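Local atomic coordinates of periplasmic cell division protein (SufI) (Aquifex aeolicus, PDB entry 6SYY), a protein that is a multicopper oxidase of a hyperthermophile that holds four copper ions and probably couples substrate oxidation to oxygen reduction, a methionine-rich loop playing a role in catalysis. Residues A[244-249]-A[372-377]; A[320-325]-A[358-363]; A[47-52]-A[234-239]. One frame throughout, in Å; residues are numbered along the deposited sequence.

In the fold
All three interactions involve the middle cupredoxin domain, and each joins partly buried pieces of chain at strand ends or loops. Interaction 1 lies farthest from the centre of the chain and relies on apolar contact around a tyrosine ring. Interaction 2 combines a backbone strand pair with amide, imidazole and water contacts at the base of the methionine-rich loop, near the copper-bearing region, whereas interactions 1 and 3 lie away from the metal sites. Interaction 3 attaches the N-terminal segment through asparagine and threonine side chains. Strand 361-370 links the set: 358-363 enters it, 372-377 follows it, and its Val-363 O packs 3.4 Å from Pro-239 CD, joining interactions 2 and 3. Interaction 1 touches neither of the others.

Interaction 1 (A[244-249]-A[372-377]); sequences ERKIYR and SAYDKS
Ser-372 OG accepts from the backbone N of Tyr-374 at 3.1 Å in an ST turn, and the same oxygen lies 3.4 Å from Lys-246 CG of the other segment. The turn shapes the loop leaving strand 361-370 of the middle cupredoxin domain, which runs beside the start of strand 247-254 in nearly the same direction. Tyr-374 is central to the contact: with CG anti to the backbone N (chi1 -170°), its ring reaches across Lys-246 and Ile-247. Lys-246 CB stands over one face in a CH-pi contact, 4.2 Å from the Tyr-374 ring centroid, while CG of Lys-376 packs on the opposite face, so lysine methylenes sandwich the ring, both offset toward its rim. Ile-247 N sits over the same face as Lys-246 CB, and Ile-247 CG1 comes 3.7 Å from Tyr-374 CE1, with CD1 at the ring edge. The Tyr-374 hydroxyl bonds to Leu-192 O of helix 183-192, which fixes the far end of the ring. Arg-245 centres an inverse gamma turn, and its carbonyl O faces Ser-372 CB at 3.5 Å. Its NH1 forms a salt bridge with Asp-371, while NH2 and NE bond to Arg-308 O and Ala-310 O. The Lys-246 chain bends at chi3 (-77°), bringing NZ within 3.6 Å of Glu-244 OE1, a long salt bridge.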
loop_
_atom_site.group_PDB
_atom_site.type_symbol
_atom_site.label_atom_id
_atom_site.label_comp_id
_atom_site.label_asym_id
_atom_site.label_seq_id
_atom_site.Cartn_x
_atom_site.Cartn_y
_atom_site.Cartn_z
ATOM N N GLU A 244 7.974 18.047 -17.748
ATOM C CA GLU A 244 8.890 19.147 -17.994
ATOM C C GLU A 244 10.193 18.899 -17.239
ATOM O O GLU A 244 10.287 18.008 -16.391
ATOM C CB GLU A 244 8.253 20.474 -17.572
ATOM C CG GLU A 244 6.775 20.559 -17.910
ATOM C CD GLU A 244 6.144 21.858 -17.451
ATOM O OE1 GLU A 244 6.896 22.810 -17.151
ATOM O OE2 GLU A 244 4.899 21.924 -17.385
ATOM N N ARG A 245 11.214 19.695 -17.561
ATOM C CA ARG A 245 12.490 19.603 -16.849
ATOM C C ARG A 245 12.288 20.199 -15.457
ATOM O O ARG A 245 12.574 21.367 -15.185
ATOM C CB ARG A 245 13.606 20.293 -17.627
ATOM C CG ARG A 245 14.020 19.531 -18.885
ATOM C CD ARG A 245 15.253 20.125 -19.553
ATOM N NE ARG A 245 16.460 19.955 -18.747
ATOM C CZ ARG A 245 17.093 20.946 -18.124
ATOM N NH1 ARG A 245 16.639 22.187 -18.215
ATOM N NH2 ARG A 245 18.185 20.695 -17.415
ATOM N N LYS A 246 11.751 19.372 -14.564
ATOM C CA LYS A 246 11.390 19.788 -13.217
ATOM C C LYS A 246 11.591 18.602 -12.285
ATOM O O LYS A 246 11.835 17.473 -12.723
ATOM C CB LYS A 246 9.933 20.290 -13.141
ATOM C CG LYS A 246 9.657 21.593 -13.880
ATOM C CD LYS A 246 8.345 22.239 -13.449
ATOM C CE LYS A 246 7.145 21.554 -14.070
ATOM N NZ LYS A 246 5.873 22.254 -13.728
ATOM N N ILE A 247 11.488 18.863 -10.987
ATOM C CA ILE A 247 11.388 17.785 -10.012
ATOM C C ILE A 247 9.934 17.350 -9.919
ATOM O O ILE A 247 9.035 18.180 -9.736
ATOM C CB ILE A 247 11.919 18.226 -8.641
ATOM C CG1 ILE A 247 13.433 18.459 -8.704
ATOM C CG2 ILE A 247 11.538 17.193 -7.573
ATOM C CD1 ILE A 247 14.004 19.144 -7.474
ATOM N N TYR A 248 9.697 16.050 -10.067
ATOM C CA TYR A 248 8.380 15.458 -9.880
ATOM C C TYR A 248 8.400 14.546 -8.664
ATOM O O TYR A 248 9.378 13.830 -8.425
ATOM C CB TYR A 248 7.941 14.655 -11.107
ATOM C CG TYR A 248 7.447 15.497 -12.255
ATOM C CD1 TYR A 248 8.329 16.263 -13.006
ATOM C CD2 TYR A 248 6.100 15.519 -12.599
ATOM C CE1 TYR A 248 7.884 17.038 -14.061
ATOM C CE2 TYR A 248 5.643 16.291 -13.652
ATOM C CZ TYR A 248 6.542 17.049 -14.381
ATOM O OH TYR A 248 6.106 17.821 -15.434
ATOM N N ARG A 249 7.321 14.578 -7.897
ATOM C CA ARG A 249 7.103 13.611 -6.835
ATOM C C ARG A 249 6.130 12.555 -7.336
ATOM O O ARG A 249 5.044 12.888 -7.823
ATOM C CB ARG A 249 6.555 14.284 -5.580
ATOM C CG ARG A 249 6.103 13.309 -4.515
ATOM C CD ARG A 249 5.617 14.053 -3.302
ATOM N NE ARG A 249 5.428 13.169 -2.161
ATOM C CZ ARG A 249 5.262 13.605 -0.919
ATOM N NH1 ARG A 249 5.272 14.912 -0.675
ATOM N NH2 ARG A 249 5.091 12.745 0.074
ATOM N N SER A 372 11.891 24.171 -18.714
ATOM C CA SER A 372 11.279 24.881 -17.600
ATOM C C SER A 372 12.341 25.722 -16.909
ATOM O O SER A 372 13.541 25.444 -17.004
ATOM C CB SER A 372 10.626 23.901 -16.615
ATOM O OG SER A 372 10.226 24.546 -15.421
ATOM N N ALA A 373 11.880 26.765 -16.215
ATOM C CA ALA A 373 12.742 27.609 -15.398
ATOM C C ALA A 373 12.835 27.129 -13.953
ATOM O O ALA A 373 13.237 27.902 -13.076
ATOM C CB ALA A 373 12.253 29.058 -15.436
ATOM N N TYR A 374 12.472 25.875 -13.696
ATOM C CA TYR A 374 12.435 25.323 -12.345
ATOM C C TYR A 374 13.826 25.323 -11.717
ATOM O O TYR A 374 14.758 24.717 -12.253
ATOM C CB TYR A 374 11.875 23.906 -12.415
ATOM C CG TYR A 374 11.543 23.266 -11.090
ATOM C CD1 TYR A 374 12.460 22.447 -10.445
ATOM C CD2 TYR A 374 10.297 23.452 -10.502
ATOM C CE1 TYR A 374 12.152 21.844 -9.242
ATOM C CE2 TYR A 374 9.981 22.854 -9.300
ATOM C CZ TYR A 374 10.912 22.052 -8.675
ATOM O OH TYR A 374 10.602 21.458 -7.476
ATOM N N ASP A 375 13.961 25.994 -10.570
ATOM C CA ASP A 375 15.253 26.152 -9.910
ATOM C C ASP A 375 15.269 25.622 -8.480
ATOM O O ASP A 375 16.217 25.908 -7.740
ATOM C CB ASP A 375 15.675 27.624 -9.912
ATOM C CG ASP A 375 15.946 28.146 -11.305
ATOM O OD1 ASP A 375 16.305 27.332 -12.181
ATOM O OD2 ASP A 375 15.801 29.369 -11.524
ATOM N N LYS A 376 14.261 24.860 -8.069
ATOM C CA LYS A 376 14.207 24.389 -6.694
ATOM C C LYS A 376 15.277 23.326 -6.449
ATOM O O LYS A 376 15.791 22.691 -7.374
ATOM C CB LYS A 376 12.822 23.826 -6.371
ATOM C CG LYS A 376 11.664 24.757 -6.727
ATOM C CD LYS A 376 11.703 26.046 -5.918
ATOM C CE LYS A 376 10.473 26.906 -6.184
ATOM N NZ LYS A 376 10.462 28.148 -5.359
ATOM N N SER A 377 15.611 23.142 -5.176
ATOM C CA SER A 377 16.602 22.164 -4.750
ATOM C C SER A 377 15.939 21.108 -3.879
ATOM O O SER A 377 15.028 21.413 -3.102
ATOM C CB SER A 377 17.731 22.826 -3.963
ATOM O OG SER A 377 18.284 23.904 -4.687
#

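Interaction 2 (A[320-325]-A[358-363]); sequences NFPHNL and NSEFEV
Asn-320 and Phe-361 form an antiparallel hydrogen-bonded pair, Asn-320 N giving to Phe-361 O at 2.8 Å and Phe-361 N giving back to Asn-320 O. The pair closes the base of the methionine-rich loop between strands 315-321 and 361-370 of the middle cupredoxin domain, a loop whose residues 327-354 have no modelled position. Both side chains lie on the same face of the sheet. Phe-361 places CG between its backbone N and carbonyl carbon (chi1 50°), which folds the ring back over Asn-320; Asn-320 CB sits above the ring face, 4.0 Å from the Phe-361 centroid. The Asn-320 amide is tilted 31° from the ring, its ND2 3.3 Å from Phe-361 CZ. Its polar atoms are also engaged: OD1 accepts from Arg-262 N, and ND2 gives to a water at 2.8 Å that in turn donates to Ser-359 O and, weakly, to Phe-321 O. Next along, Pro-322 CD rests 3.6 Å from Glu-360 CB. Asn-358 OD1 takes two weak bonds, from the backbone N of His-323 and from that of Asn-324. The same oxygen hangs 3.3 Å above the plane of the His-323 imidazole, over its centre, with the amide plane turned 37° from the ring. The His-323 side chain lies about 13 Å from a bound copper ion. NE2 bonds weakly to Asp-357 O, and Leu-325 N, giving to His-323 ND1 at 2.9 Å almost in the ring plane, helps fix the ring's rotation.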
loop_
_atom_site.group_PDB
_atom_site.type_symbol
_atom_site.label_atom_id
_atom_site.label_comp_id
_atom_site.label_asym_id
_atom_site.label_seq_id
_atom_site.Cartn_x
_atom_site.Cartn_y
_atom_site.Cartn_z
ATOM N N ASN A 320 10.576 -2.308 -15.053
ATOM C CA ASN A 320 10.571 -3.328 -14.015
ATOM C C ASN A 320 11.592 -4.396 -14.371
ATOM O O ASN A 320 11.485 -5.034 -15.423
ATOM C CB ASN A 320 9.187 -3.956 -13.858
ATOM C CG ASN A 320 9.164 -5.039 -12.796
ATOM O OD1 ASN A 320 9.191 -4.750 -11.602
ATOM N ND2 ASN A 320 9.126 -6.291 -13.229
ATOM N N PHE A 321 12.572 -4.579 -13.507
ATOM C CA PHE A 321 13.585 -5.612 -13.643
ATOM C C PHE A 321 13.187 -6.842 -12.842
ATOM O O PHE A 321 12.291 -6.772 -11.996
ATOM C CB PHE A 321 14.940 -5.082 -13.167
ATOM C CG PHE A 321 15.575 -4.114 -14.124
ATOM C CD1 PHE A 321 16.222 -4.572 -15.264
ATOM C CD2 PHE A 321 15.526 -2.748 -13.889
ATOM C CE1 PHE A 321 16.808 -3.688 -16.150
ATOM C CE2 PHE A 321 16.112 -1.860 -14.773
ATOM C CZ PHE A 321 16.752 -2.331 -15.904
ATOM N N PRO A 322 13.799 -7.997 -13.109
ATOM C CA PRO A 322 13.483 -9.199 -12.322
ATOM C C PRO A 322 13.667 -8.961 -10.830
ATOM O O PRO A 322 14.722 -8.508 -10.379
ATOM C CB PRO A 322 14.470 -10.237 -12.860
ATOM C CG PRO A 322 14.694 -9.814 -14.279
ATOM C CD PRO A 322 14.651 -8.310 -14.271
ATOM N N HIS A 323 12.619 -9.264 -10.058
ATOM C CA HIS A 323 12.618 -8.937 -8.637
ATOM C C HIS A 323 13.472 -9.884 -7.807
ATOM O O HIS A 323 13.855 -9.524 -6.688
ATOM C CB HIS A 323 11.185 -8.915 -8.094
ATOM C CG HIS A 323 10.431 -10.192 -8.300
ATOM N ND1 HIS A 323 10.774 -11.370 -7.672
ATOM C CD2 HIS A 323 9.341 -10.471 -9.054
ATOM C CE1 HIS A 323 9.932 -12.321 -8.037
ATOM N NE2 HIS A 323 9.052 -11.802 -8.874
ATOM N N ASN A 324 13.770 -11.077 -8.325
ATOM C CA ASN A 324 14.685 -12.033 -7.702
ATOM C C ASN A 324 14.268 -12.416 -6.284
ATOM O O ASN A 324 15.103 -12.839 -5.478
ATOM C CB ASN A 324 16.122 -11.501 -7.709
ATOM C CG ASN A 324 16.666 -11.319 -9.114
ATOM O OD1 ASN A 324 16.323 -12.074 -10.024
ATOM N ND2 ASN A 324 17.515 -10.313 -9.298
ATOM N N LEU A 325 12.988 -12.271 -5.956
ATOM C CA LEU A 325 12.448 -12.800 -4.708
ATOM C C LEU A 325 12.026 -14.253 -4.897
ATOM O O LEU A 325 10.938 -14.666 -4.491
ATOM C CB LEU A 325 11.282 -11.938 -4.234
ATOM C CG LEU A 325 11.633 -10.510 -3.805
ATOM C CD1 LEU A 325 10.387 -9.700 -3.469
ATOM C CD2 LEU A 325 12.588 -10.534 -2.622
ATOM N N ASN A 358 8.651 -13.826 -13.112
ATOM C CA ASN A 358 9.836 -13.078 -12.701
ATOM C C ASN A 358 10.430 -12.316 -13.881
ATOM O O ASN A 358 11.647 -12.122 -13.961
ATOM C CB ASN A 358 10.885 -14.008 -12.081
ATOM C CG ASN A 358 11.968 -13.255 -11.313
ATOM O OD1 ASN A 358 11.787 -12.103 -10.916
ATOM N ND2 ASN A 358 13.103 -13.910 -11.104
ATOM N N SER A 359 9.584 -11.873 -14.806
ATOM C CA SER A 359 10.048 -11.278 -16.047
ATOM C C SER A 359 10.284 -9.777 -15.888
ATOM O O SER A 359 9.890 -9.153 -14.900
ATOM C CB SER A 359 9.049 -11.546 -17.174
ATOM O OG SER A 359 7.761 -11.056 -16.846
ATOM N N GLU A 360 10.955 -9.202 -16.882
ATOM C CA GLU A 360 11.196 -7.770 -16.949
ATOM C C GLU A 360 10.336 -7.158 -18.045
ATOM O O GLU A 360 10.044 -7.801 -19.059
ATOM C CB GLU A 360 12.673 -7.463 -17.205
ATOM C CG GLU A 360 13.241 -8.081 -18.465
ATOM C CD GLU A 360 14.690 -7.694 -18.693
ATOM O OE1 GLU A 360 15.417 -7.488 -17.698
ATOM O OE2 GLU A 360 15.103 -7.588 -19.865
ATOM N N PHE A 361 9.929 -5.909 -17.832
ATOM C CA PHE A 361 8.981 -5.258 -18.726
ATOM C C PHE A 361 8.880 -3.787 -18.366
ATOM O O PHE A 361 9.090 -3.403 -17.211
ATOM C CB PHE A 361 7.595 -5.912 -18.639
ATOM C CG PHE A 361 7.090 -6.067 -17.235
ATOM C CD1 PHE A 361 7.286 -7.249 -16.542
ATOM C CD2 PHE A 361 6.421 -5.032 -16.605
ATOM C CE1 PHE A 361 6.825 -7.395 -15.248
ATOM C CE2 PHE A 361 5.969 -5.170 -15.307
ATOM C CZ PHE A 361 6.164 -6.355 -14.631
ATOM N N GLU A 362 8.537 -2.973 -19.360
ATOM C CA GLU A 362 8.316 -1.556 -19.112
ATOM C C GLU A 362 6.989 -1.350 -18.393
ATOM O O GLU A 362 5.975 -1.958 -18.745
ATOM C CB GLU A 362 8.337 -0.783 -20.430
ATOM C CG GLU A 362 8.004 0.694 -20.306
ATOM C CD GLU A 362 8.244 1.447 -21.599
ATOM O OE1 GLU A 362 9.164 1.055 -22.349
ATOM O OE2 GLU A 362 7.514 2.423 -21.870
ATOM N N VAL A 363 7.002 -0.504 -17.366
ATOM C CA VAL A 363 5.768 -0.134 -16.675
ATOM C C VAL A 363 5.149 1.117 -17.283
ATOM O O VAL A 363 3.933 1.187 -17.480
ATOM C CB VAL A 363 6.043 0.055 -15.170
ATOM C CG1 VAL A 363 4.801 0.569 -14.471
ATOM C CG2 VAL A 363 6.511 -1.249 -14.546
HETATM O O HOH W 1 9.641 -8.847 -12.142
#

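Interaction 3 (A[47-52]-A[234-239]); sequences QSLNIP and NLTPNP
Asn-234 ND2 gives to Asn-50 O at 2.9 Å, nearly along the C=O axis, and Asn-50 ND2 returns a bond to Asn-234 O at 3.1 Å. The two amide planes stand 81° apart, each side chain reaching for the other residue's backbone. Beside this exchange Thr-236 OG1 accepts from Asn-50 N at 3.0 Å, while Thr-236 CG2 lies 3.8 Å from Gln-47 CB. At the other end, Gln-47 N bonds to Asn-238 O at 3.1 Å, where strand 47-48 joins strand 239-244 in parallel and ties the N-terminal segment to the middle cupredoxin domain. Leu-49 CD1 packs near Pro-239 CB at 4.1 Å and also touches Asn-234 ND2. One shell further out, Ile-204 N gives to Asn-234 OD1 and Pro-202 O accepts from ND2, so the amide is gripped by three backbone partners. A leucine in place of Asn-234 would probably leave Asn-50 O, Ile-204 N and Pro-202 O without their side-chain partner. Three of the four hydrogen bonds across the contact use a side-chain atom, so beyond the short parallel pairing the N-terminal segment is held by side chain to backbone chemistry.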
loop_
_atom_site.group_PDB
_atom_site.type_symbol
_atom_site.label_atom_id
_atom_site.label_comp_id
_atom_site.label_asym_id
_atom_site.label_seq_id
_atom_site.Cartn_x
_atom_site.Cartn_y
_atom_site.Cartn_z
ATOM N N GLN A 47 -1.245 5.192 -24.021
ATOM C CA GLN A 47 -2.376 5.946 -23.504
ATOM C C GLN A 47 -1.886 6.974 -22.493
ATOM O O GLN A 47 -0.948 6.710 -21.735
ATOM C CB GLN A 47 -3.413 5.014 -22.853
ATOM C CG GLN A 47 -4.043 3.991 -23.800
ATOM C CD GLN A 47 -4.945 4.629 -24.844
ATOM O OE1 GLN A 47 -5.754 5.505 -24.533
ATOM N NE2 GLN A 47 -4.805 4.194 -26.092
ATOM N N SER A 48 -2.517 8.147 -22.487
ATOM C CA SER A 48 -2.182 9.170 -21.503
ATOM C C SER A 48 -2.511 8.682 -20.095
ATOM O O SER A 48 -3.607 8.173 -19.841
ATOM C CB SER A 48 -2.943 10.457 -21.807
ATOM O OG SER A 48 -2.792 11.394 -20.759
ATOM N N LEU A 49 -1.554 8.834 -19.181
ATOM C CA LEU A 49 -1.742 8.356 -17.818
ATOM C C LEU A 49 -2.950 9.023 -17.175
ATOM O O LEU A 49 -3.041 10.252 -17.123
ATOM C CB LEU A 49 -0.492 8.625 -16.980
ATOM C CG LEU A 49 -0.683 8.281 -15.501
ATOM C CD1 LEU A 49 -0.752 6.779 -15.319
ATOM C CD2 LEU A 49 0.409 8.881 -14.639
ATOM N N ASN A 50 -3.878 8.207 -16.693
ATOM C CA ASN A 50 -5.011 8.730 -15.949
ATOM C C ASN A 50 -4.541 9.237 -14.592
ATOM O O ASN A 50 -3.767 8.567 -13.904
ATOM C CB ASN A 50 -6.075 7.644 -15.782
ATOM C CG ASN A 50 -7.181 8.050 -14.829
ATOM O OD1 ASN A 50 -7.910 9.009 -15.080
ATOM N ND2 ASN A 50 -7.322 7.309 -13.731
ATOM N N ILE A 51 -4.979 10.433 -14.224
ATOM C CA ILE A 51 -4.739 11.000 -12.901
ATOM C C ILE A 51 -6.058 10.947 -12.140
ATOM O O ILE A 51 -7.035 11.573 -12.570
ATOM C CB ILE A 51 -4.210 12.442 -12.974
ATOM C CG1 ILE A 51 -2.850 12.492 -13.675
ATOM C CG2 ILE A 51 -4.115 13.039 -11.575
ATOM C CD1 ILE A 51 -1.800 11.634 -13.020
ATOM N N PRO A 52 -6.141 10.218 -11.029
ATOM C CA PRO A 52 -7.423 10.099 -10.327
ATOM C C PRO A 52 -7.906 11.451 -9.831
ATOM O O PRO A 52 -7.120 12.377 -9.614
ATOM C CB PRO A 52 -7.106 9.159 -9.156
ATOM C CG PRO A 52 -5.844 8.458 -9.546
ATOM C CD PRO A 52 -5.078 9.441 -10.376
ATOM N N ASN A 234 -2.761 3.554 -12.474
ATOM C CA ASN A 234 -4.012 4.284 -12.295
ATOM C C ASN A 234 -5.067 3.800 -13.285
ATOM O O ASN A 234 -5.801 4.593 -13.878
ATOM C CB ASN A 234 -3.786 5.788 -12.427
ATOM C CG ASN A 234 -2.668 6.276 -11.540
ATOM O OD1 ASN A 234 -2.332 5.635 -10.545
ATOM N ND2 ASN A 234 -2.081 7.416 -11.894
ATOM N N LEU A 235 -5.128 2.479 -13.468
ATOM C CA LEU A 235 -6.037 1.833 -14.417
ATOM C C LEU A 235 -5.797 2.303 -15.848
ATOM O O LEU A 235 -6.735 2.395 -16.643
ATOM C CB LEU A 235 -7.506 2.041 -14.031
ATOM C CG LEU A 235 -8.056 1.138 -12.929
ATOM C CD1 LEU A 235 -9.558 1.263 -12.864
ATOM C CD2 LEU A 235 -7.649 -0.314 -13.156
ATOM N N THR A 236 -4.544 2.597 -16.192
ATOM C CA THR A 236 -4.181 2.976 -17.550
ATOM C C THR A 236 -3.223 1.938 -18.115
ATOM O O THR A 236 -2.122 1.755 -17.567
ATOM C CB THR A 236 -3.540 4.363 -17.598
ATOM O OG1 THR A 236 -4.344 5.287 -16.859
ATOM C CG2 THR A 236 -3.417 4.843 -19.040
ATOM N N PRO A 237 -3.584 1.244 -19.191
ATOM C CA PRO A 237 -2.648 0.300 -19.810
ATOM C C PRO A 237 -1.657 1.013 -20.717
ATOM O O PRO A 237 -1.999 1.973 -21.413
ATOM C CB PRO A 237 -3.570 -0.619 -20.618
ATOM C CG PRO A 237 -4.702 0.279 -21.006
ATOM C CD PRO A 237 -4.900 1.236 -19.854
ATOM N N ASN A 238 -0.420 0.522 -20.703
ATOM C CA ASN A 238 0.653 1.037 -21.546
ATOM C C ASN A 238 0.715 2.567 -21.500
ATOM O O ASN A 238 0.553 3.233 -22.527
ATOM C CB ASN A 238 0.480 0.547 -22.978
ATOM C CG ASN A 238 1.704 0.808 -23.842
ATOM O OD1 ASN A 238 2.810 0.989 -23.330
ATOM N ND2 ASN A 238 1.511 0.824 -25.159
ATOM N N PRO A 239 0.928 3.155 -20.327
ATOM C CA PRO A 239 0.757 4.603 -20.186
ATOM C C PRO A 239 2.002 5.416 -20.527
ATOM O O PRO A 239 3.138 4.939 -20.494
ATOM C CB PRO A 239 0.396 4.758 -18.701
ATOM C CG PRO A 239 1.085 3.620 -18.034
ATOM C CD PRO A 239 1.190 2.498 -19.034
#